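PDB 5U1T: separin from Saccharomyces cerevisiae, which cleaves the MCD1/SCC1 subunit of cohesin at the onset of anaphase as a caspase-like cysteine protease, and is held inactive by securin for most of the cell cycle. Local coordinates for residues K1186-T1198 with W1215-L1229. Sequence-based numbering, arbitrary orientation.
Sequences KLLSIINESNQTT and WWTTRYDLDKRMQQL
Arg1219 reaches from helix 1209-1237 to two hydroxyls of helix 1180-1198. Its NE donates to Thr1197 OG1 at 3.1 Å, in the guanidinium plane. Its NH2 donates to Ser1194 OG at 2.8 Å, along a line tilted well out of that plane. The bend at chi3 (89°) swings the guanidinium across to the serine and threonine, small hydroxyl residues whose oxygens accept its N-H groups. A leucine in place of Arg1219 would probably leave both buried hydroxyls without these donors. Next to it, Trp1215 NE1 donates to the backbone Thr1197 O at 2.7 Å, nearly straight (167°) and in the ring plane, while Arg1219 CD lies over one indole face.

Along the antiparallel pair, Leu1222 wedges among Ile1190, Glu1193, Ser1194 and Thr1197 as a knob into a hole; its CD1 packs 3.8 Å from Ser1194 CB. Ile1190 answers as a knob among Leu1222, Arg1225, Met1226 and Leu1229, its branched CG2 lying 3.7 Å from Met1226 CE. The flexible methionine tip also fits against Leu1187 CD1, and Leu1229 CD2 closes this apolar end on Leu1187 CB at 3.6 Å. At the more exposed border of the contact, long Arg1225 runs alongside Ile1190 in the opposite direction to a salt bridge, NH1 to Glu1193 OE1 at 3.0 Å.

Farther out, Asn1195 and Asp1223 bond to backbone amides of Asp1531 and of Tyr1579 and Leu1580, tying the helix pair to the loops that precede helix 1534-1548 and strand 1585-1589. Thr1198 brings its side chain beside Cys1497, probably the catalytic cysteine, which follows strand 1492-1494 of the catalytic sheet.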
ATOM      1  N   LYS A1186      22.532  40.478  -2.171  1.00 57.66           N
ATOM      2  CA  LYS A1186      23.631  41.181  -2.824  1.00 56.49           C
ATOM      3  C   LYS A1186      24.944  40.400  -2.711  1.00 60.21           C
ATOM      4  O   LYS A1186      25.730  40.324  -3.671  1.00 58.51           O
ATOM      5  CB  LYS A1186      23.791  42.573  -2.231  1.00 57.85           C
ATOM      6  CG  LYS A1186      22.952  43.659  -2.884  1.00 63.68           C
ATOM      7  CD  LYS A1186      23.135  44.989  -2.132  1.00 71.40           C
ATOM      8  CE  LYS A1186      22.580  46.183  -2.908  1.00 79.27           C
ATOM      9  NZ  LYS A1186      21.274  45.855  -3.574  1.00 77.89           N
ATOM     10  N   LEU A1187      25.145  39.807  -1.535  1.00 55.94           N
ATOM     11  CA  LEU A1187      26.338  39.034  -1.212  1.00 59.89           C
ATOM     12  C   LEU A1187      26.428  37.721  -1.979  1.00 58.69           C
ATOM     13  O   LEU A1187      27.475  37.394  -2.556  1.00 59.96           O
ATOM     14  CB  LEU A1187      26.376  38.746   0.289  1.00 57.31           C
ATOM     15  CG  LEU A1187      27.551  37.913   0.782  1.00 59.44           C
ATOM     16  CD1 LEU A1187      28.841  38.704   0.687  1.00 54.63           C
ATOM     17  CD2 LEU A1187      27.298  37.439   2.188  1.00 56.81           C
ATOM     18  N   LEU A1188      25.336  36.961  -1.948  1.00 57.92           N
ATOM     19  CA  LEU A1188      25.231  35.697  -2.663  1.00 57.93           C
ATOM     20  C   LEU A1188      25.500  35.909  -4.150  1.00 58.05           C
ATOM     21  O   LEU A1188      26.213  35.125  -4.784  1.00 55.41           O
ATOM     22  CB  LEU A1188      23.852  35.068  -2.453  1.00 54.39           C
ATOM     23  CG  LEU A1188      23.659  34.277  -1.157  1.00 56.86           C
ATOM     24  CD1 LEU A1188      22.239  33.757  -1.036  1.00 43.91           C
ATOM     25  CD2 LEU A1188      24.656  33.144  -1.066  1.00 47.90           C
ATOM     26  N   SER A1189      24.942  36.980  -4.695  1.00 54.32           N
ATOM     27  CA  SER A1189      25.212  37.339  -6.070  1.00 54.75           C
ATOM     28  C   SER A1189      26.724  37.533  -6.298  1.00 64.99           C
ATOM     29  O   SER A1189      27.283  36.948  -7.224  1.00 66.04           O
ATOM     30  CB  SER A1189      24.435  38.595  -6.448  1.00 57.53           C
ATOM     31  OG  SER A1189      25.087  39.285  -7.502  1.00 70.13           O
ATOM     32  N   ILE A1190      27.370  38.332  -5.441  1.00 60.74           N
ATOM     33  CA  ILE A1190      28.816  38.545  -5.476  1.00 59.76           C
ATOM     34  C   ILE A1190      29.589  37.242  -5.333  1.00 63.48           C
ATOM     35  O   ILE A1190      30.462  36.941  -6.150  1.00 66.35           O
ATOM     36  CB  ILE A1190      29.283  39.504  -4.353  1.00 62.36           C
ATOM     37  CG1 ILE A1190      28.763  40.931  -4.594  1.00 61.78           C
ATOM     38  CG2 ILE A1190      30.800  39.498  -4.243  1.00 52.35           C
ATOM     39  CD1 ILE A1190      28.814  41.820  -3.370  1.00 56.79           C
ATOM     40  N   ILE A1191      29.270  36.479  -4.288  1.00 58.92           N
ATOM     41  CA  ILE A1191      29.912  35.191  -4.040  1.00 61.46           C
ATOM     42  C   ILE A1191      29.766  34.191  -5.203  1.00 64.86           C
ATOM     43  O   ILE A1191      30.759  33.610  -5.662  1.00 58.21           O
ATOM     44  CB  ILE A1191      29.367  34.542  -2.762  1.00 56.31           C
ATOM     45  CG1 ILE A1191      29.944  35.241  -1.539  1.00 53.99           C
ATOM     46  CG2 ILE A1191      29.730  33.066  -2.715  1.00 53.71           C
ATOM     47  CD1 ILE A1191      29.307  34.804  -0.260  1.00 58.58           C
ATOM     48  N   ASN A1192      28.539  33.987  -5.684  1.00 65.21           N
ATOM     49  CA  ASN A1192      28.319  33.069  -6.801  1.00 60.76           C
ATOM     50  C   ASN A1192      29.003  33.537  -8.088  1.00 62.67           C
ATOM     51  O   ASN A1192      29.292  32.727  -8.945  1.00 69.16           O
ATOM     52  CB  ASN A1192      26.819  32.866  -7.044  1.00 56.88           C
ATOM     53  CG  ASN A1192      26.141  32.152  -5.893  1.00 60.28           C
ATOM     54  OD1 ASN A1192      26.700  31.223  -5.302  1.00 66.18           O
ATOM     55  ND2 ASN A1192      24.936  32.587  -5.558  1.00 62.47           N
ATOM     56  N   GLU A1193      29.274  34.833  -8.223  1.00 65.18           N
ATOM     57  CA  GLU A1193      29.970  35.338  -9.406  1.00 64.62           C
ATOM     58  C   GLU A1193      31.467  35.108  -9.299  1.00 67.52           C
ATOM     59  O   GLU A1193      32.088  34.592 -10.224  1.00 69.84           O
ATOM     60  CB  GLU A1193      29.703  36.829  -9.619  1.00 65.33           C
ATOM     61  CG  GLU A1193      28.381  37.156 -10.315  1.00 69.06           C
ATOM     62  CD  GLU A1193      28.082  38.655 -10.335  1.00 72.33           C
ATOM     63  OE1 GLU A1193      29.008  39.447 -10.642  1.00 80.10           O
ATOM     64  OE2 GLU A1193      26.933  39.048 -10.028  1.00 72.06           O
ATOM     65  N   SER A1194      32.053  35.523  -8.182  1.00 67.86           N
ATOM     66  CA  SER A1194      33.457  35.244  -7.928  1.00 65.38           C
ATOM     67  C   SER A1194      33.728  33.730  -7.957  1.00 66.45           C
ATOM     68  O   SER A1194      34.738  33.291  -8.502  1.00 67.98           O
ATOM     69  CB  SER A1194      33.894  35.838  -6.590  1.00 53.84           C
ATOM     70  OG  SER A1194      35.252  35.523  -6.327  1.00 61.77           O
ATOM     71  N   ASN A1195      32.829  32.947  -7.370  1.00 64.85           N
ATOM     72  CA  ASN A1195      32.962  31.493  -7.393  1.00 65.85           C
ATOM     73  C   ASN A1195      33.109  31.030  -8.829  1.00 69.07           C
ATOM     74  O   ASN A1195      34.034  30.287  -9.175  1.00 61.51           O
ATOM     75  CB  ASN A1195      31.766  30.823  -6.730  1.00 57.66           C
ATOM     76  CG  ASN A1195      31.990  30.560  -5.262  1.00 56.28           C
ATOM     77  OD1 ASN A1195      33.042  30.853  -4.738  1.00 63.36           O
ATOM     78  ND2 ASN A1195      30.995  30.012  -4.592  1.00 61.21           N
ATOM     79  N   GLN A1196      32.191  31.520  -9.655  1.00 68.10           N
ATOM     80  CA  GLN A1196      32.209  31.333 -11.095  1.00 66.77           C
ATOM     81  C   GLN A1196      33.563  31.657 -11.742  1.00 75.82           C
ATOM     82  O   GLN A1196      34.083  30.865 -12.532  1.00 82.28           O
ATOM     83  CB  GLN A1196      31.125  32.198 -11.714  1.00 65.83           C
ATOM     84  CG  GLN A1196      31.280  32.411 -13.171  1.00 73.28           C
ATOM     85  CD  GLN A1196      30.553  31.349 -13.925  1.00 91.99           C
ATOM     86  OE1 GLN A1196      29.407  31.027 -13.583  1.00104.13           O
ATOM     87  NE2 GLN A1196      31.206  30.764 -14.937  1.00 85.01           N
ATOM     88  N   THR A1197      34.133  32.812 -11.406  1.00 72.49           N
ATOM     89  CA  THR A1197      35.407  33.257 -11.990  1.00 73.21           C
ATOM     90  C   THR A1197      36.533  32.289 -11.664  1.00 75.37           C
ATOM     91  O   THR A1197      37.598  32.313 -12.271  1.00 76.95           O
ATOM     92  CB  THR A1197      35.821  34.653 -11.481  1.00 65.93           C
ATOM     93  OG1 THR A1197      35.990  34.606 -10.060  1.00 64.00           O
ATOM     94  CG2 THR A1197      34.781  35.703 -11.839  1.00 61.25           C
ATOM     95  N   THR A1198      36.260  31.427 -10.696  1.00 75.38           N
ATOM     96  CA  THR A1198      37.266  30.593 -10.091  1.00 73.88           C
ATOM     97  C   THR A1198      37.368  29.221 -10.774  1.00 79.73           C
ATOM     98  O   THR A1198      38.458  28.650 -10.864  1.00 79.90           O
ATOM     99  CB  THR A1198      36.959  30.474  -8.586  1.00 67.61           C
ATOM    100  OG1 THR A1198      37.873  31.305  -7.854  1.00 71.16           O
ATOM    101  CG2 THR A1198      37.005  29.047  -8.096  1.00 70.50           C
ATOM    102  N   TRP A1215      39.282  39.086 -16.745  1.00 76.64           N
ATOM    103  CA  TRP A1215      39.106  38.281 -15.540  1.00 75.26           C
ATOM    104  C   TRP A1215      39.568  39.078 -14.311  1.00 73.88           C
ATOM    105  O   TRP A1215      39.024  38.931 -13.220  1.00 74.46           O
ATOM    106  CB  TRP A1215      39.879  36.962 -15.697  1.00 70.39           C
ATOM    107  CG  TRP A1215      39.784  35.958 -14.583  1.00 68.34           C
ATOM    108  CD1 TRP A1215      38.895  34.933 -14.484  1.00 69.07           C
ATOM    109  CD2 TRP A1215      40.653  35.847 -13.443  1.00 69.24           C
ATOM    110  NE1 TRP A1215      39.133  34.205 -13.342  1.00 71.26           N
ATOM    111  CE2 TRP A1215      40.208  34.745 -12.686  1.00 67.80           C
ATOM    112  CE3 TRP A1215      41.758  36.580 -12.986  1.00 69.26           C
ATOM    113  CZ2 TRP A1215      40.827  34.355 -11.495  1.00 70.24           C
ATOM    114  CZ3 TRP A1215      42.371  36.197 -11.797  1.00 70.55           C
ATOM    115  CH2 TRP A1215      41.906  35.091 -11.069  1.00 72.58           C
ATOM    116  N   TRP A1216      40.556  39.946 -14.503  1.00 78.08           N
ATOM    117  CA  TRP A1216      41.106  40.726 -13.402  1.00 74.96           C
ATOM    118  C   TRP A1216      40.256  41.958 -13.111  1.00 76.34           C
ATOM    119  O   TRP A1216      40.117  42.393 -11.956  1.00 70.15           O
ATOM    120  CB  TRP A1216      42.542  41.141 -13.705  1.00 68.70           C
ATOM    121  CG  TRP A1216      43.574  40.128 -13.298  1.00 70.53           C
ATOM    122  CD1 TRP A1216      44.444  39.479 -14.114  1.00 70.72           C
ATOM    123  CD2 TRP A1216      43.844  39.656 -11.966  1.00 70.12           C
ATOM    124  NE1 TRP A1216      45.243  38.637 -13.380  1.00 74.55           N
ATOM    125  CE2 TRP A1216      44.892  38.725 -12.059  1.00 68.83           C
ATOM    126  CE3 TRP A1216      43.299  39.933 -10.706  1.00 68.31           C
ATOM    127  CZ2 TRP A1216      45.407  38.065 -10.943  1.00 72.10           C
ATOM    128  CZ3 TRP A1216      43.809  39.274  -9.603  1.00 72.25           C
ATOM    129  CH2 TRP A1216      44.852  38.354  -9.729  1.00 71.29           C
ATOM    130  N   THR A1217      39.698  42.523 -14.170  1.00 72.47           N
ATOM    131  CA  THR A1217      38.764  43.616 -14.011  1.00 72.52           C
ATOM    132  C   THR A1217      37.580  43.143 -13.207  1.00 78.92           C
ATOM    133  O   THR A1217      37.161  43.813 -12.255  1.00 79.47           O
ATOM    134  CB  THR A1217      38.286  44.141 -15.352  1.00 72.54           C
ATOM    135  OG1 THR A1217      39.354  44.860 -15.977  1.00 79.80           O
ATOM    136  CG2 THR A1217      37.095  45.062 -15.159  1.00 70.10           C
ATOM    137  N   THR A1218      37.062  41.975 -13.586  1.00 74.05           N
ATOM    138  CA  THR A1218      35.880  41.404 -12.958  1.00 71.39           C
ATOM    139  C   THR A1218      36.098  41.075 -11.479  1.00 70.69           C
ATOM    140  O   THR A1218      35.220  41.348 -10.662  1.00 67.27           O
ATOM    141  CB  THR A1218      35.406  40.118 -13.708  1.00 69.54           C
ATOM    142  OG1 THR A1218      34.811  40.480 -14.965  1.00 64.31           O
ATOM    143  CG2 THR A1218      34.389  39.336 -12.883  1.00 63.34           C
ATOM    144  N   ARG A1219      37.249  40.497 -11.131  1.00 70.30           N
ATOM    145  CA  ARG A1219      37.499  40.124  -9.738  1.00 68.52           C
ATOM    146  C   ARG A1219      37.800  41.348  -8.865  1.00 73.13           C
ATOM    147  O   ARG A1219      37.358  41.418  -7.716  1.00 76.79           O
ATOM    148  CB  ARG A1219      38.635  39.109  -9.631  1.00 64.95           C
ATOM    149  CG  ARG A1219      38.362  37.809 -10.352  1.00 68.80           C
ATOM    150  CD  ARG A1219      39.119  36.669  -9.730  1.00 61.43           C
ATOM    151  NE  ARG A1219      38.357  36.046  -8.658  1.00 63.56           N
ATOM    152  CZ  ARG A1219      38.751  36.017  -7.392  1.00 66.83           C
ATOM    153  NH1 ARG A1219      39.896  36.580  -7.060  1.00 67.87           N
ATOM    154  NH2 ARG A1219      38.004  35.424  -6.462  1.00 65.93           N
ATOM    155  N   TYR A1220      38.538  42.317  -9.393  1.00 75.68           N
ATOM    156  CA  TYR A1220      38.777  43.554  -8.648  1.00 75.55           C
ATOM    157  C   TYR A1220      37.446  44.285  -8.431  1.00 74.81           C
ATOM    158  O   TYR A1220      37.246  44.987  -7.436  1.00 74.03           O
ATOM    159  CB  TYR A1220      39.781  44.454  -9.376  1.00 76.75           C
ATOM    160  CG  TYR A1220      41.213  44.332  -8.879  1.00 79.63           C
ATOM    161  CD1 TYR A1220      42.085  43.387  -9.417  1.00 75.55           C
ATOM    162  CD2 TYR A1220      41.707  45.189  -7.880  1.00 85.95           C
ATOM    163  CE1 TYR A1220      43.420  43.286  -8.975  1.00 77.59           C
ATOM    164  CE2 TYR A1220      43.045  45.097  -7.427  1.00 91.62           C
ATOM    165  CZ  TYR A1220      43.898  44.128  -7.983  1.00 82.46           C
ATOM    166  OH  TYR A1220      45.215  44.024  -7.538  1.00 81.01           O
ATOM    167  N   ASP A1221      36.530  44.094  -9.370  1.00 73.68           N
ATOM    168  CA  ASP A1221      35.217  44.708  -9.302  1.00 66.51           C
ATOM    169  C   ASP A1221      34.310  44.012  -8.303  1.00 67.91           C
ATOM    170  O   ASP A1221      33.530  44.641  -7.588  1.00 70.72           O
ATOM    171  CB  ASP A1221      34.572  44.682 -10.669  1.00 68.04           C
ATOM    172  CG  ASP A1221      33.527  45.719 -10.808  1.00 76.00           C
ATOM    173  OD1 ASP A1221      32.367  45.452 -10.421  1.00 80.09           O
ATOM    174  OD2 ASP A1221      33.882  46.819 -11.274  1.00 84.61           O
ATOM    175  N   LEU A1222      34.406  42.695  -8.287  1.00 71.62           N
ATOM    176  CA  LEU A1222      33.693  41.884  -7.327  1.00 70.91           C
ATOM    177  C   LEU A1222      34.200  42.182  -5.925  1.00 65.37           C
ATOM    178  O   LEU A1222      33.423  42.202  -4.972  1.00 66.46           O
ATOM    179  CB  LEU A1222      33.855  40.398  -7.669  1.00 67.76           C
ATOM    180  CG  LEU A1222      32.966  39.893  -8.799  1.00 66.43           C
ATOM    181  CD1 LEU A1222      33.394  38.499  -9.273  1.00 64.37           C
ATOM    182  CD2 LEU A1222      31.521  39.885  -8.320  1.00 67.99           C
ATOM    183  N   ASP A1223      35.501  42.431  -5.812  1.00 66.03           N
ATOM    184  CA  ASP A1223      36.108  42.743  -4.525  1.00 66.85           C
ATOM    185  C   ASP A1223      35.580  44.077  -3.996  1.00 67.03           C
ATOM    186  O   ASP A1223      35.306  44.193  -2.807  1.00 67.05           O
ATOM    187  CB  ASP A1223      37.640  42.763  -4.636  1.00 65.53           C
ATOM    188  CG  ASP A1223      38.337  42.904  -3.280  1.00 69.11           C
ATOM    189  OD1 ASP A1223      38.448  41.899  -2.547  1.00 62.78           O
ATOM    190  OD2 ASP A1223      38.804  44.022  -2.956  1.00 73.44           O
ATOM    191  N   LYS A1224      35.410  45.067  -4.874  1.00 65.52           N
ATOM    192  CA  LYS A1224      34.931  46.377  -4.430  1.00 68.72           C
ATOM    193  C   LYS A1224      33.461  46.319  -4.050  1.00 73.42           C
ATOM    194  O   LYS A1224      33.041  46.975  -3.085  1.00 73.08           O
ATOM    195  CB  LYS A1224      35.132  47.464  -5.494  1.00 71.89           C
ATOM    196  CG  LYS A1224      34.735  48.877  -5.011  1.00 73.82           C
ATOM    197  CD  LYS A1224      34.952  49.933  -6.107  1.00 84.98           C
ATOM    198  CE  LYS A1224      34.802  51.389  -5.595  1.00 93.49           C
ATOM    199  NZ  LYS A1224      35.774  52.407  -6.220  1.00 90.66           N
ATOM    200  N   ARG A1225      32.679  45.556  -4.814  1.00 68.01           N
ATOM    201  CA  ARG A1225      31.272  45.380  -4.506  1.00 60.95           C
ATOM    202  C   ARG A1225      31.107  44.789  -3.109  1.00 65.28           C
ATOM    203  O   ARG A1225      30.241  45.229  -2.349  1.00 62.63           O
ATOM    204  CB  ARG A1225      30.603  44.498  -5.545  1.00 61.28           C
ATOM    205  CG  ARG A1225      30.410  45.176  -6.875  1.00 61.99           C
ATOM    206  CD  ARG A1225      29.825  44.209  -7.903  1.00 66.80           C
ATOM    207  NE  ARG A1225      28.762  43.356  -7.363  1.00 68.63           N
ATOM    208  CZ  ARG A1225      28.196  42.350  -8.033  1.00 69.33           C
ATOM    209  NH1 ARG A1225      28.583  42.066  -9.272  1.00 64.78           N
ATOM    210  NH2 ARG A1225      27.233  41.623  -7.471  1.00 70.52           N
ATOM    211  N   MET A1226      31.950  43.816  -2.758  1.00 66.86           N
ATOM    212  CA  MET A1226      31.847  43.206  -1.434  1.00 66.27           C
ATOM    213  C   MET A1226      32.294  44.140  -0.311  1.00 65.60           C
ATOM    214  O   MET A1226      31.651  44.213   0.744  1.00 65.66           O
ATOM    215  CB  MET A1226      32.648  41.920  -1.338  1.00 58.06           C
ATOM    216  CG  MET A1226      32.447  41.283   0.021  1.00 57.38           C
ATOM    217  SD  MET A1226      33.176  39.668   0.224  1.00 70.20           S
ATOM    218  CE  MET A1226      32.215  38.711  -0.958  1.00 60.66           C
ATOM    219  N   GLN A1227      33.400  44.837  -0.528  1.00 63.30           N
ATOM    220  CA  GLN A1227      33.846  45.849   0.414  1.00 64.95           C
ATOM    221  C   GLN A1227      32.761  46.896   0.677  1.00 61.98           C
ATOM    222  O   GLN A1227      32.548  47.312   1.813  1.00 61.27           O
ATOM    223  CB  GLN A1227      35.100  46.545  -0.100  1.00 69.80           C
ATOM    224  CG  GLN A1227      35.461  47.798   0.697  1.00 70.37           C
ATOM    225  CD  GLN A1227      36.705  48.488   0.187  1.00 69.55           C
ATOM    226  OE1 GLN A1227      36.837  48.764  -1.010  1.00 72.35           O
ATOM    227  NE2 GLN A1227      37.638  48.771   1.097  1.00 72.12           N
ATOM    228  N   GLN A1228      32.079  47.313  -0.383  1.00 62.48           N
ATOM    229  CA  GLN A1228      31.043  48.316  -0.266  1.00 63.05           C
ATOM    230  C   GLN A1228      29.869  47.786   0.542  1.00 63.44           C
ATOM    231  O   GLN A1228      29.331  48.494   1.383  1.00 67.06           O
ATOM    232  CB  GLN A1228      30.589  48.777  -1.646  1.00 57.34           C
ATOM    233  CG  GLN A1228      31.342  49.993  -2.151  1.00 60.12           C
ATOM    234  CD  GLN A1228      31.247  50.149  -3.663  1.00 75.59           C
ATOM    235  OE1 GLN A1228      30.587  49.348  -4.347  1.00 74.33           O
ATOM    236  NE2 GLN A1228      31.922  51.167  -4.199  1.00 74.47           N
ATOM    237  N   LEU A1229      29.484  46.540   0.302  1.00 60.96           N
ATOM    238  CA  LEU A1229      28.362  45.946   1.014  1.00 60.74           C
ATOM    239  C   LEU A1229      28.638  45.873   2.514  1.00 61.67           C
ATOM    240  O   LEU A1229      27.773  46.175   3.334  1.00 62.08           O
ATOM    241  CB  LEU A1229      28.060  44.551   0.459  1.00 58.90           C
ATOM    242  CG  LEU A1229      26.986  43.704   1.142  1.00 59.08           C
ATOM    243  CD1 LEU A1229      25.626  44.389   1.075  1.00 59.99           C
ATOM    244  CD2 LEU A1229      26.925  42.333   0.502  1.00 56.70           C
TER